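Local coordinates for probable oxidoreductase (Pseudomonas aeruginosa, PDB 4B7C), which probably catalyses an NADP-dependent oxidation-reduction, as a medium-chain dehydrogenase/reductase with a Rossmann-fold cofactor domain, its substrate not being established, at residues B[40-45]-B[105-110]; B[77-82]-B[125-130]; B[131-136]-B[160-165]; B[166-171]-B[192-197]. One frame throughout, in Å; residues are numbered along the deposited sequence.

Contact 1 (B[40-45]-B[105-110])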
loop_
_atom_site.group_PDB
_atom_site.type_symbol
_atom_site.label_atom_id
_atom_site.label_comp_id
_atom_site.label_asym_id
_atom_site.label_seq_id
_atom_site.Cartn_x
_atom_site.Cartn_y
_atom_site.Cartn_z
ATOM N N GLN B 40 4.605 31.919 25.600
ATOM C CA GLN B 40 3.704 30.873 26.093
ATOM C C GLN B 40 2.299 31.397 26.376
ATOM O O GLN B 40 2.076 32.603 26.513
ATOM C CB GLN B 40 4.274 30.240 27.368
ATOM C CG GLN B 40 5.657 29.615 27.193
ATOM C CD GLN B 40 6.104 28.863 28.444
ATOM O OE1 GLN B 40 5.708 29.206 29.553
ATOM N NE2 GLN B 40 6.953 27.858 28.270
ATOM N N ILE B 41 1.365 30.462 26.496
ATOM C CA ILE B 41 0.018 30.760 26.979
ATOM C C ILE B 41 -0.345 29.868 28.165
ATOM O O ILE B 41 0.233 28.792 28.365
ATOM C CB ILE B 41 -1.044 30.624 25.883
ATOM C CG1 ILE B 41 -1.183 29.173 25.412
ATOM C CG2 ILE B 41 -0.719 31.567 24.718
ATOM C CD1 ILE B 41 -2.330 28.984 24.439
ATOM N N LEU B 42 -1.286 30.357 28.968
ATOM C CA LEU B 42 -1.887 29.597 30.073
ATOM C C LEU B 42 -3.334 29.337 29.718
ATOM O O LEU B 42 -4.116 30.281 29.501
ATOM C CB LEU B 42 -1.785 30.349 31.410
ATOM C CG LEU B 42 -2.698 29.871 32.569
ATOM C CD1 LEU B 42 -2.409 28.428 32.945
ATOM C CD2 LEU B 42 -2.634 30.751 33.814
ATOM N N VAL B 43 -3.694 28.060 29.670
ATOM C CA VAL B 43 -5.032 27.635 29.268
ATOM C C VAL B 43 -5.711 26.837 30.380
ATOM O O VAL B 43 -5.104 25.940 30.980
ATOM C CB VAL B 43 -5.016 26.754 28.007
ATOM C CG1 VAL B 43 -6.400 26.187 27.736
ATOM C CG2 VAL B 43 -4.514 27.526 26.790
ATOM N N LYS B 44 -6.968 27.186 30.672
ATOM C CA LYS B 44 -7.805 26.368 31.547
ATOM C C LYS B 44 -8.431 25.277 30.699
ATOM O O LYS B 44 -9.233 25.561 29.815
ATOM C CB LYS B 44 -8.901 27.189 32.234
ATOM C CG LYS B 44 -9.880 26.344 33.052
ATOM C CD LYS B 44 -9.226 25.709 34.277
ATOM C CE LYS B 44 -10.024 24.535 34.862
ATOM N NZ LYS B 44 -9.660 23.197 34.286
ATOM N N ASN B 45 -8.035 24.033 30.945
ATOM C CA ASN B 45 -8.546 22.918 30.157
ATOM C C ASN B 45 -10.006 22.639 30.513
ATOM O O ASN B 45 -10.356 22.538 31.684
ATOM C CB ASN B 45 -7.689 21.662 30.358
ATOM C CG ASN B 45 -6.255 21.839 29.874
ATOM O OD1 ASN B 45 -5.915 22.832 29.213
ATOM N ND2 ASN B 45 -5.404 20.853 30.181
ATOM N N TYR B 105 -4.720 22.458 33.827
ATOM C CA TYR B 105 -4.199 23.643 33.149
ATOM C C TYR B 105 -3.048 23.292 32.233
ATOM O O TYR B 105 -2.206 22.462 32.584
ATOM C CB TYR B 105 -3.668 24.663 34.156
ATOM C CG TYR B 105 -4.693 25.237 35.094
ATOM C CD1 TYR B 105 -5.406 26.385 34.755
ATOM C CD2 TYR B 105 -4.943 24.645 36.326
ATOM C CE1 TYR B 105 -6.341 26.925 35.616
ATOM C CE2 TYR B 105 -5.883 25.172 37.191
ATOM C CZ TYR B 105 -6.571 26.323 36.835
ATOM O OH TYR B 105 -7.508 26.849 37.682
ATOM N N PHE B 106 -3.019 23.933 31.066
ATOM C CA PHE B 106 -1.881 23.850 30.153
ATOM C C PHE B 106 -1.098 25.145 30.194
ATOM O O PHE B 106 -1.677 26.230 30.062
ATOM C CB PHE B 106 -2.316 23.579 28.712
ATOM C CG PHE B 106 -1.214 23.789 27.701
ATOM C CD1 PHE B 106 -0.325 22.766 27.397
ATOM C CD2 PHE B 106 -1.050 25.029 27.070
ATOM C CE1 PHE B 106 0.689 22.953 26.476
ATOM C CE2 PHE B 106 -0.033 25.222 26.152
ATOM C CZ PHE B 106 0.844 24.186 25.855
ATOM N N ILE B 107 0.209 25.026 30.385
ATOM C CA ILE B 107 1.135 26.142 30.243
ATOM C C ILE B 107 2.238 25.750 29.280
ATOM O O ILE B 107 2.914 24.749 29.475
ATOM C CB ILE B 107 1.798 26.567 31.558
ATOM C CG1 ILE B 107 0.768 27.156 32.522
ATOM C CG2 ILE B 107 2.845 27.632 31.323
ATOM C CD1 ILE B 107 1.405 27.684 33.807
ATOM N N GLY B 108 2.401 26.540 28.227
ATOM C CA GLY B 108 3.451 26.284 27.254
ATOM C C GLY B 108 3.298 27.032 25.944
ATOM O O GLY B 108 2.371 27.837 25.764
ATOM N N GLU B 109 4.184 26.703 25.013
ATOM C CA GLU B 109 4.121 27.209 23.655
ATOM C C GLU B 109 2.927 26.603 22.937
ATOM O O GLU B 109 2.752 25.392 22.947
ATOM C CB GLU B 109 5.408 26.870 22.902
ATOM C CG GLU B 109 6.607 27.711 23.344
ATOM C CD GLU B 109 7.345 27.143 24.551
ATOM O OE1 GLU B 109 7.168 25.965 24.928
ATOM O OE2 GLU B 109 8.116 27.900 25.138
ATOM N N PRO B 110 2.089 27.436 22.300
ATOM C CA PRO B 110 0.871 26.928 21.650
ATOM C C PRO B 110 1.133 26.350 20.268
ATOM O O PRO B 110 0.443 26.672 19.295
ATOM C CB PRO B 110 -0.017 28.167 21.564
ATOM C CG PRO B 110 0.952 29.265 21.377
ATOM C CD PRO B 110 2.180 28.899 22.182
#
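Val43 N donates to Phe106 O at 2.8 Å (N-H...O angle 169°), and Phe106 N returns a bond to Val43 O, closing one antiparallel hydrogen-bonded pair. Ile41 and Gly108 form the next, led by Ile41 N to Gly108 O at 2.9 Å. Between and beyond them lie the non-hydrogen-bonded pairs Leu42-Ile107 and Lys44-Tyr105, whose side chains share one face of the sheet. There Leu42 CD1 presses on Ile107 CG1 at 3.4 Å, tighter than usual van der Waals contact, and the aliphatic part of Lys44 lies by the Tyr105 ring, CD to CE1 3.4 Å. Bends at chi2 (67°) and chi4 (90°) return Lys44 NZ to Asn45 O at 2.8 Å; Asp104 O is a second acceptor. On the other face Ile41 CG1 meets the edge of the Phe106 ring, and Ile41 CD1 rests on Pro110 CB at 3.8 Å. Strand 41-49 also pairs with strand 77-85 in the sheet of the GroES-like domain. Gln40 NE2 bonds weakly to Glu109 OE2, while Gln40 OE1 accepts from Ala37 N. Asn45 ND2 bonds to Gln103 O and Leu100 O, but its OD1 is buried without a partner. Backbone bonds thus set the register; side chains add mostly apolar packing.

Contact 2 (B[77-82]-B[125-130])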
loop_
_atom_site.group_PDB
_atom_site.type_symbol
_atom_site.label_atom_id
_atom_site.label_comp_id
_atom_site.label_asym_id
_atom_site.label_seq_id
_atom_site.Cartn_x
_atom_site.Cartn_y
_atom_site.Cartn_z
ATOM N N LEU B 77 -5.267 15.737 23.279
ATOM C CA LEU B 77 -5.852 16.863 22.591
ATOM C C LEU B 77 -7.022 17.355 23.433
ATOM O O LEU B 77 -7.724 16.575 24.084
ATOM C CB LEU B 77 -6.332 16.492 21.185
ATOM C CG LEU B 77 -5.230 16.109 20.176
ATOM C CD1 LEU B 77 -5.859 15.560 18.899
ATOM C CD2 LEU B 77 -4.276 17.240 19.858
ATOM N N GLY B 78 -7.231 18.654 23.434
ATOM C CA GLY B 78 -8.311 19.227 24.216
ATOM C C GLY B 78 -8.744 20.590 23.740
ATOM O O GLY B 78 -8.100 21.191 22.877
ATOM N N VAL B 79 -9.845 21.059 24.327
ATOM C CA VAL B 79 -10.291 22.426 24.146
ATOM C C VAL B 79 -10.282 23.121 25.487
ATOM O O VAL B 79 -10.668 22.554 26.512
ATOM C CB VAL B 79 -11.694 22.548 23.525
ATOM C CG1 VAL B 79 -11.588 22.389 22.011
ATOM C CG2 VAL B 79 -12.650 21.527 24.101
ATOM N N GLY B 80 -9.839 24.363 25.471
ATOM C CA GLY B 80 -9.733 25.141 26.695
ATOM C C GLY B 80 -9.794 26.629 26.457
ATOM O O GLY B 80 -9.754 27.093 25.317
ATOM N N LYS B 81 -9.829 27.370 27.558
ATOM C CA LYS B 81 -9.917 28.828 27.518
ATOM C C LYS B 81 -8.594 29.459 27.893
ATOM O O LYS B 81 -7.992 29.114 28.913
ATOM C CB LYS B 81 -10.996 29.322 28.485
ATOM C CG LYS B 81 -11.259 30.819 28.409
ATOM C CD LYS B 81 -12.169 31.269 29.542
ATOM C CE LYS B 81 -12.730 32.656 29.299
ATOM N NZ LYS B 81 -13.391 33.169 30.543
ATOM N N VAL B 82 -8.138 30.386 27.066
ATOM C CA VAL B 82 -6.910 31.106 27.343
ATOM C C VAL B 82 -7.150 32.094 28.482
ATOM O O VAL B 82 -7.969 32.999 28.369
ATOM C CB VAL B 82 -6.385 31.880 26.109
ATOM C CG1 VAL B 82 -5.133 32.644 26.496
ATOM C CG2 VAL B 82 -6.117 30.941 24.925
ATOM N N ARG B 125 -17.721 19.598 20.543
ATOM C CA ARG B 125 -17.767 19.268 19.126
ATOM C C ARG B 125 -16.468 19.646 18.385
ATOM O O ARG B 125 -16.157 19.104 17.324
ATOM C CB ARG B 125 -18.968 19.910 18.435
ATOM C CG ARG B 125 -19.135 19.399 17.009
ATOM C CD ARG B 125 -20.573 19.135 16.626
ATOM N NE ARG B 125 -21.299 18.360 17.628
ATOM C CZ ARG B 125 -22.577 18.543 17.950
ATOM N NH1 ARG B 125 -23.310 19.494 17.372
ATOM N NH2 ARG B 125 -23.127 17.774 18.874
ATOM N N TYR B 126 -15.718 20.572 18.964
ATOM C CA TYR B 126 -14.399 20.930 18.438
ATOM C C TYR B 126 -13.346 19.858 18.764
ATOM O O TYR B 126 -12.166 20.025 18.463
ATOM C CB TYR B 126 -13.951 22.297 18.964
ATOM C CG TYR B 126 -14.702 23.420 18.292
ATOM C CD1 TYR B 126 -14.446 23.750 16.971
ATOM C CD2 TYR B 126 -15.664 24.136 18.976
ATOM C CE1 TYR B 126 -15.136 24.774 16.341
ATOM C CE2 TYR B 126 -16.349 25.162 18.365
ATOM C CZ TYR B 126 -16.102 25.479 17.043
ATOM O OH TYR B 126 -16.790 26.526 16.467
ATOM N N LEU B 127 -13.790 18.774 19.398
ATOM C CA LEU B 127 -12.955 17.582 19.597
ATOM C C LEU B 127 -13.451 16.409 18.774
ATOM O O LEU B 127 -12.851 15.340 18.812
ATOM C CB LEU B 127 -12.937 17.177 21.065
ATOM C CG LEU B 127 -12.294 18.166 22.003
ATOM C CD1 LEU B 127 -12.408 17.609 23.419
ATOM C CD2 LEU B 127 -10.853 18.395 21.591
ATOM N N SER B 128 -14.563 16.592 18.070
ATOM C CA SER B 128 -15.165 15.514 17.301
ATOM C C SER B 128 -15.250 15.898 15.833
ATOM O O SER B 128 -14.221 16.003 15.168
ATOM C CB SER B 128 -16.531 15.088 17.870
ATOM O OG SER B 128 -17.453 16.150 17.858
ATOM N N ALA B 129 -16.458 16.131 15.330
ATOM C CA ALA B 129 -16.653 16.434 13.908
ATOM C C ALA B 129 -15.904 17.698 13.470
ATOM O O ALA B 129 -15.412 17.782 12.328
ATOM C CB ALA B 129 -18.135 16.552 13.594
ATOM N N LEU B 130 -15.790 18.664 14.384
ATOM C CA LEU B 130 -15.053 19.914 14.109
ATOM C C LEU B 130 -13.677 19.900 14.776
ATOM O O LEU B 130 -13.042 20.942 14.980
ATOM C CB LEU B 130 -15.856 21.142 14.578
ATOM C CG LEU B 130 -17.129 21.406 13.763
ATOM C CD1 LEU B 130 -18.000 22.504 14.416
ATOM C CD2 LEU B 130 -16.846 21.730 12.304
#
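Leu127 lays its CD2 methyl against the backbone of Gly78, 3.7 Å from Gly78 C, while its CG and CD1 meet the CG2 methyl of Val79. The two branched side chains reach toward each other tip to tip, with Val79 CG2 and Leu127 CG 4.0 Å apart. The leucine has CG anti to its carbonyl carbon (chi1 -65°) and its methyls spread from there, CD1 to Val79 CG2, and CD2 to the Gly78 backbone and on to Val79 N. The second methyl of Val79, CG1, stands 3.9 Å from Tyr126 CB, where the two side chains cross at about a right angle. Only the root of the tyrosine takes part: its ring leads away from the strand, and its OH bonds to Asp117 O. The backbone of 125-130 is held compactly by Arg125 O, which accepts from both Ser128 N, at 3.1 Å, and Leu130 N, at 3.0 Å. This 3-10 turn lies just ahead of helix 132-145 and sets Tyr126 and Leu127 against strand 77-85 of the GroES-like domain. Tyr47 of the neighbouring strand 41-49 and Val333 of strand 331-335 also touch Leu127, extending its apolar surroundings. Glu307 ties down the far side of the turn, through a salt bridge to Arg125 and a hydrogen bond to Ser128 OG. Between strand and turn themselves, a few buried methyl groups meet glycine backbone and one another, so the two segments are joined by dispersion contacts without a directional bond.

Contact 3 (B[131-136]-B[160-165])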
loop_
_atom_site.group_PDB
_atom_site.type_symbol
_atom_site.label_atom_id
_atom_site.label_comp_id
_atom_site.label_asym_id
_atom_site.label_seq_id
_atom_site.Cartn_x
_atom_site.Cartn_y
_atom_site.Cartn_z
ATOM N N GLY B 131 -13.229 18.702 15.141
ATOM C CA GLY B 131 -11.908 18.475 15.701
ATOM C C GLY B 131 -11.086 17.490 14.868
ATOM O O GLY B 131 -11.341 17.283 13.685
ATOM N N MET B 132 -10.105 16.866 15.504
ATOM C CA MET B 132 -9.143 16.017 14.807
ATOM C C MET B 132 -9.759 14.740 14.248
ATOM O O MET B 132 -9.328 14.253 13.217
ATOM C CB MET B 132 -7.933 15.689 15.695
ATOM C CG MET B 132 -6.982 16.870 15.921
ATOM S SD MET B 132 -6.447 17.759 14.446
ATOM C CE MET B 132 -7.684 19.047 14.314
ATOM N N THR B 133 -10.752 14.170 14.920
ATOM C CA THR B 133 -11.403 12.961 14.393
ATOM C C THR B 133 -12.162 13.283 13.117
ATOM O O THR B 133 -12.062 12.573 12.114
ATOM C CB THR B 133 -12.338 12.290 15.416
ATOM O OG1 THR B 133 -13.308 13.226 15.859
ATOM C CG2 THR B 133 -11.545 11.766 16.612
ATOM N N GLY B 134 -12.909 14.379 13.152
ATOM C CA GLY B 134 -13.686 14.835 11.995
ATOM C C GLY B 134 -12.811 15.247 10.820
ATOM O O GLY B 134 -13.094 14.910 9.670
ATOM N N MET B 135 -11.734 15.968 11.113
ATOM C CA MET B 135 -10.784 16.377 10.065
ATOM C C MET B 135 -9.969 15.183 9.531
ATOM O O MET B 135 -9.582 15.164 8.374
ATOM C CB MET B 135 -9.854 17.477 10.556
ATOM C CG MET B 135 -10.524 18.840 10.742
ATOM S SD MET B 135 -11.392 19.465 9.295
ATOM C CE MET B 135 -13.005 18.666 9.347
ATOM N N THR B 136 -9.720 14.190 10.375
ATOM C CA THR B 136 -9.102 12.939 9.906
ATOM C C THR B 136 -10.004 12.306 8.839
ATOM O O THR B 136 -9.558 11.970 7.752
ATOM C CB THR B 136 -8.862 11.939 11.048
ATOM O OG1 THR B 136 -7.905 12.483 11.946
ATOM C CG2 THR B 136 -8.333 10.557 10.514
ATOM N N GLY B 160 -17.160 4.387 15.336
ATOM C CA GLY B 160 -16.231 5.293 16.001
ATOM C C GLY B 160 -16.328 6.714 15.481
ATOM O O GLY B 160 -17.012 6.996 14.498
ATOM N N ALA B 161 -15.637 7.617 16.161
ATOM C CA ALA B 161 -15.678 9.053 15.849
ATOM C C ALA B 161 -15.191 9.394 14.444
ATOM O O ALA B 161 -15.755 10.241 13.754
ATOM C CB ALA B 161 -14.819 9.785 16.866
ATOM N N VAL B 162 -14.116 8.745 14.020
ATOM C CA VAL B 162 -13.572 8.985 12.676
ATOM C C VAL B 162 -14.460 8.341 11.622
ATOM O O VAL B 162 -14.909 8.986 10.670
ATOM C CB VAL B 162 -12.132 8.423 12.543
ATOM C CG1 VAL B 162 -11.624 8.584 11.115
ATOM C CG2 VAL B 162 -11.196 9.086 13.543
ATOM N N GLY B 163 -14.718 7.054 11.801
ATOM C CA GLY B 163 -15.472 6.278 10.814
ATOM C C GLY B 163 -16.891 6.752 10.577
ATOM O O GLY B 163 -17.372 6.755 9.440
ATOM N N SER B 164 -17.580 7.120 11.653
ATOM C CA SER B 164 -18.983 7.562 11.548
ATOM C C SER B 164 -19.093 8.834 10.735
ATOM O O SER B 164 -20.039 9.016 9.967
ATOM C CB SER B 164 -19.616 7.763 12.932
ATOM O OG SER B 164 -18.917 8.729 13.682
ATOM N N VAL B 165 -18.117 9.719 10.884
ATOM C CA VAL B 165 -18.066 10.935 10.056
ATOM C C VAL B 165 -17.690 10.626 8.603
ATOM O O VAL B 165 -18.309 11.133 7.672
ATOM C CB VAL B 165 -17.081 11.971 10.633
ATOM C CG1 VAL B 165 -16.904 13.135 9.661
ATOM C CG2 VAL B 165 -17.582 12.455 11.992
HETATM O O HOH W 1 -15.684 12.838 14.532
#
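A chi1 of 56° puts Thr133 OG1 between its backbone N and carbonyl carbon and leaves CG2 anti to the carbonyl carbon; in Val162, chi1 of 176° carries CG1 anti to the backbone N and brings CG2 back toward the threonine. The apolar side of Thr133 consequently meets two residues: its CB lies 3.8 Å from Ala161 CB and 3.9 Å from Val162 CG2. One turn later Thr136 turns its CG2 methyl to Val162 CG1, also at 3.9 Å. These contacts join the start of helix 132-145 to the start of helix 161-172, whose short axes approach to 7.9 Å at 45°. Helix 161-172 is the one that follows strand 152-155 in the Rossmann fold, so the contact packs helix 132-145, with Gly131 as its N-cap, against that helix. Farther along, Gly134 O lies 4.2 Å from Val165 CG1. A water bridges the polar side, bonded to Thr133 OG1 at 2.7 Å and donating to Ala161 O. Within the helices, hydroxyls bond back to the preceding turn. Thr136 OG1 donates to Met132 O at 2.6 Å, reaching it from the opposite face of its plane to Thr136 N, and Ser164 OG does likewise with Gly160 O, from the opposite face to Ser164 N.

Contact 4 (B[166-171]-B[192-197])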
loop_
_atom_site.group_PDB
_atom_site.type_symbol
_atom_site.label_atom_id
_atom_site.label_comp_id
_atom_site.label_asym_id
_atom_site.label_seq_id
_atom_site.Cartn_x
_atom_site.Cartn_y
_atom_site.Cartn_z
ATOM N N ALA B 166 -16.669 9.793 8.422
ATOM C CA ALA B 166 -16.202 9.414 7.086
ATOM C C ALA B 166 -17.339 8.825 6.227
ATOM O O ALA B 166 -17.506 9.184 5.065
ATOM C CB ALA B 166 -15.034 8.418 7.190
ATOM N N GLY B 167 -18.113 7.922 6.819
ATOM C CA GLY B 167 -19.242 7.292 6.123
ATOM C C GLY B 167 -20.310 8.278 5.681
ATOM O O GLY B 167 -20.867 8.159 4.597
ATOM N N GLN B 168 -20.565 9.275 6.514
ATOM C CA GLN B 168 -21.551 10.308 6.194
ATOM C C GLN B 168 -21.065 11.208 5.075
ATOM O O GLN B 168 -21.822 11.575 4.170
ATOM C CB GLN B 168 -21.894 11.138 7.436
ATOM C CG GLN B 168 -22.618 10.347 8.517
ATOM C CD GLN B 168 -22.946 11.183 9.744
ATOM O OE1 GLN B 168 -23.899 11.949 9.735
ATOM N NE2 GLN B 168 -22.164 11.028 10.807
ATOM N N ILE B 169 -19.785 11.559 5.116
ATOM C CA ILE B 169 -19.193 12.337 4.024
ATOM C C ILE B 169 -19.310 11.560 2.713
ATOM O O ILE B 169 -19.685 12.110 1.678
ATOM C CB ILE B 169 -17.717 12.695 4.294
ATOM C CG1 ILE B 169 -17.603 13.625 5.507
ATOM C CG2 ILE B 169 -17.121 13.408 3.082
ATOM C CD1 ILE B 169 -16.180 13.890 5.950
ATOM N N ALA B 170 -18.983 10.272 2.766
ATOM C CA ALA B 170 -19.058 9.399 1.591
ATOM C C ALA B 170 -20.476 9.356 1.004
ATOM O O ALA B 170 -20.653 9.406 -0.217
ATOM C CB ALA B 170 -18.599 7.997 1.959
ATOM N N ARG B 171 -21.476 9.290 1.883
ATOM C CA ARG B 171 -22.892 9.338 1.459
ATOM C C ARG B 171 -23.171 10.627 0.702
ATOM O O ARG B 171 -23.788 10.619 -0.362
ATOM C CB ARG B 171 -23.849 9.213 2.662
ATOM C CG ARG B 171 -25.330 9.437 2.315
ATOM C CD ARG B 171 -26.288 9.262 3.497
ATOM N NE ARG B 171 -25.808 9.917 4.713
ATOM C CZ ARG B 171 -25.895 11.222 4.963
ATOM N NH1 ARG B 171 -26.458 12.054 4.088
ATOM N NH2 ARG B 171 -25.413 11.703 6.105
ATOM N N GLU B 192 -29.795 3.275 10.355
ATOM C CA GLU B 192 -31.054 3.992 10.629
ATOM C C GLU B 192 -30.866 5.469 10.976
ATOM O O GLU B 192 -31.688 6.301 10.601
ATOM C CB GLU B 192 -31.863 3.288 11.730
ATOM C CG GLU B 192 -32.431 1.947 11.291
ATOM C CD GLU B 192 -33.226 1.225 12.359
ATOM O OE1 GLU B 192 -33.607 1.866 13.365
ATOM O OE2 GLU B 192 -33.483 0.015 12.167
ATOM N N GLU B 193 -29.794 5.789 11.694
ATOM C CA GLU B 193 -29.536 7.177 12.118
ATOM C C GLU B 193 -28.580 7.933 11.195
ATOM O O GLU B 193 -28.836 9.081 10.844
ATOM C CB GLU B 193 -28.999 7.227 13.553
ATOM C CG GLU B 193 -29.901 6.574 14.588
ATOM C CD GLU B 193 -31.327 7.101 14.542
ATOM O OE1 GLU B 193 -31.510 8.336 14.526
ATOM O OE2 GLU B 193 -32.266 6.277 14.505
ATOM N N LEU B 194 -27.477 7.295 10.809
ATOM C CA LEU B 194 -26.444 7.978 10.005
ATOM C C LEU B 194 -26.622 7.840 8.498
ATOM O O LEU B 194 -25.956 8.530 7.721
ATOM C CB LEU B 194 -25.042 7.509 10.400
ATOM C CG LEU B 194 -24.626 7.735 11.849
ATOM C CD1 LEU B 194 -23.173 7.332 12.061
ATOM C CD2 LEU B 194 -24.851 9.184 12.260
ATOM N N GLY B 195 -27.516 6.954 8.080
ATOM C CA GLY B 195 -27.844 6.808 6.654
ATOM C C GLY B 195 -26.870 5.951 5.856
ATOM O O GLY B 195 -26.819 6.045 4.634
ATOM N N PHE B 196 -26.086 5.127 6.542
ATOM C CA PHE B 196 -25.236 4.145 5.854
ATOM C C PHE B 196 -26.159 3.230 5.042
ATOM O O PHE B 196 -27.258 2.893 5.502
ATOM C CB PHE B 196 -24.441 3.287 6.841
ATOM C CG PHE B 196 -23.175 3.930 7.371
ATOM C CD1 PHE B 196 -23.171 5.225 7.865
ATOM C CD2 PHE B 196 -21.984 3.205 7.418
ATOM C CE1 PHE B 196 -22.008 5.793 8.368
ATOM C CE2 PHE B 196 -20.822 3.767 7.928
ATOM C CZ PHE B 196 -20.835 5.063 8.402
ATOM N N ASP B 197 -25.715 2.834 3.851
ATOM C CA ASP B 197 -26.500 1.941 2.990
ATOM C C ASP B 197 -26.559 0.553 3.578
ATOM O O ASP B 197 -27.533 -0.176 3.400
ATOM C CB ASP B 197 -25.911 1.872 1.588
ATOM C CG ASP B 197 -26.067 3.165 0.846
ATOM O OD1 ASP B 197 -27.193 3.443 0.397
ATOM O OD2 ASP B 197 -25.073 3.907 0.721
#
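In the Rossmann fold, helix 161-172 connects strand 152-155 to strand 176-181, and here its C-terminal half meets the turn that leads from helix 184-193 into strand 198-201. Phe196 brings its ring end directly onto the bare glycine backbone of the helix, CZ lying 3.6 Å from Gly167 CA. Val177 of strand 176-181 and Leu190 of helix 184-193 also touch Phe196, which is thus buried between helix and sheet. Beside it Gln168, extended beyond CG, crosses Leu194: its NE2 is 3.6 Å from Leu194 CD2, and Gln168 CD is 3.7 Å from the same methyl. The amide's polar atoms are used elsewhere, OE1 taking Gln304 N and NE2 giving to Ser164 O. Gly195, with positive phi, turns the chain after the helix and offers its carbonyl to the neighbourhood of Arg171. The arginine's CG is anti to its backbone N (chi1 173°) and the chain bends at chi3, 45°, bringing the guanidinium up to the turn. Its NH2 also bonds to Lys302 O, and Gln168 OE1 lies at its edge, in plane. Arg171 CD sits 3.5 Å from Gly195 O, and NE makes a weak hydrogen bond to Leu194 O at 3.3 Å, with an N-H...O angle of 137°.

Overall arrangement
Contact 1 and the 77-82 side of contact 2 belong to the GroES-like part; their centres are 14 Å apart, and they meet through strands 41-49 and 77-85, neighbours in one mixed sheet. Along the chain their segments alternate. Contact 3 follows in sequence, its centre 13 Å from contact 2, which it touches where Ser128 O reaches Gly134 N. Contact 4 comes last and shares helix 161-172 with contact 3, their centres again 13 Å apart, with Ser164 packing on Leu194. Contacts 1 and 4 stand 37 Å apart, on opposite sides of the chain's centre. Contacts 2 and 3 bring the segment before helix 132-145 and that helix between the GroES-like sheet and the first Rossmann helix.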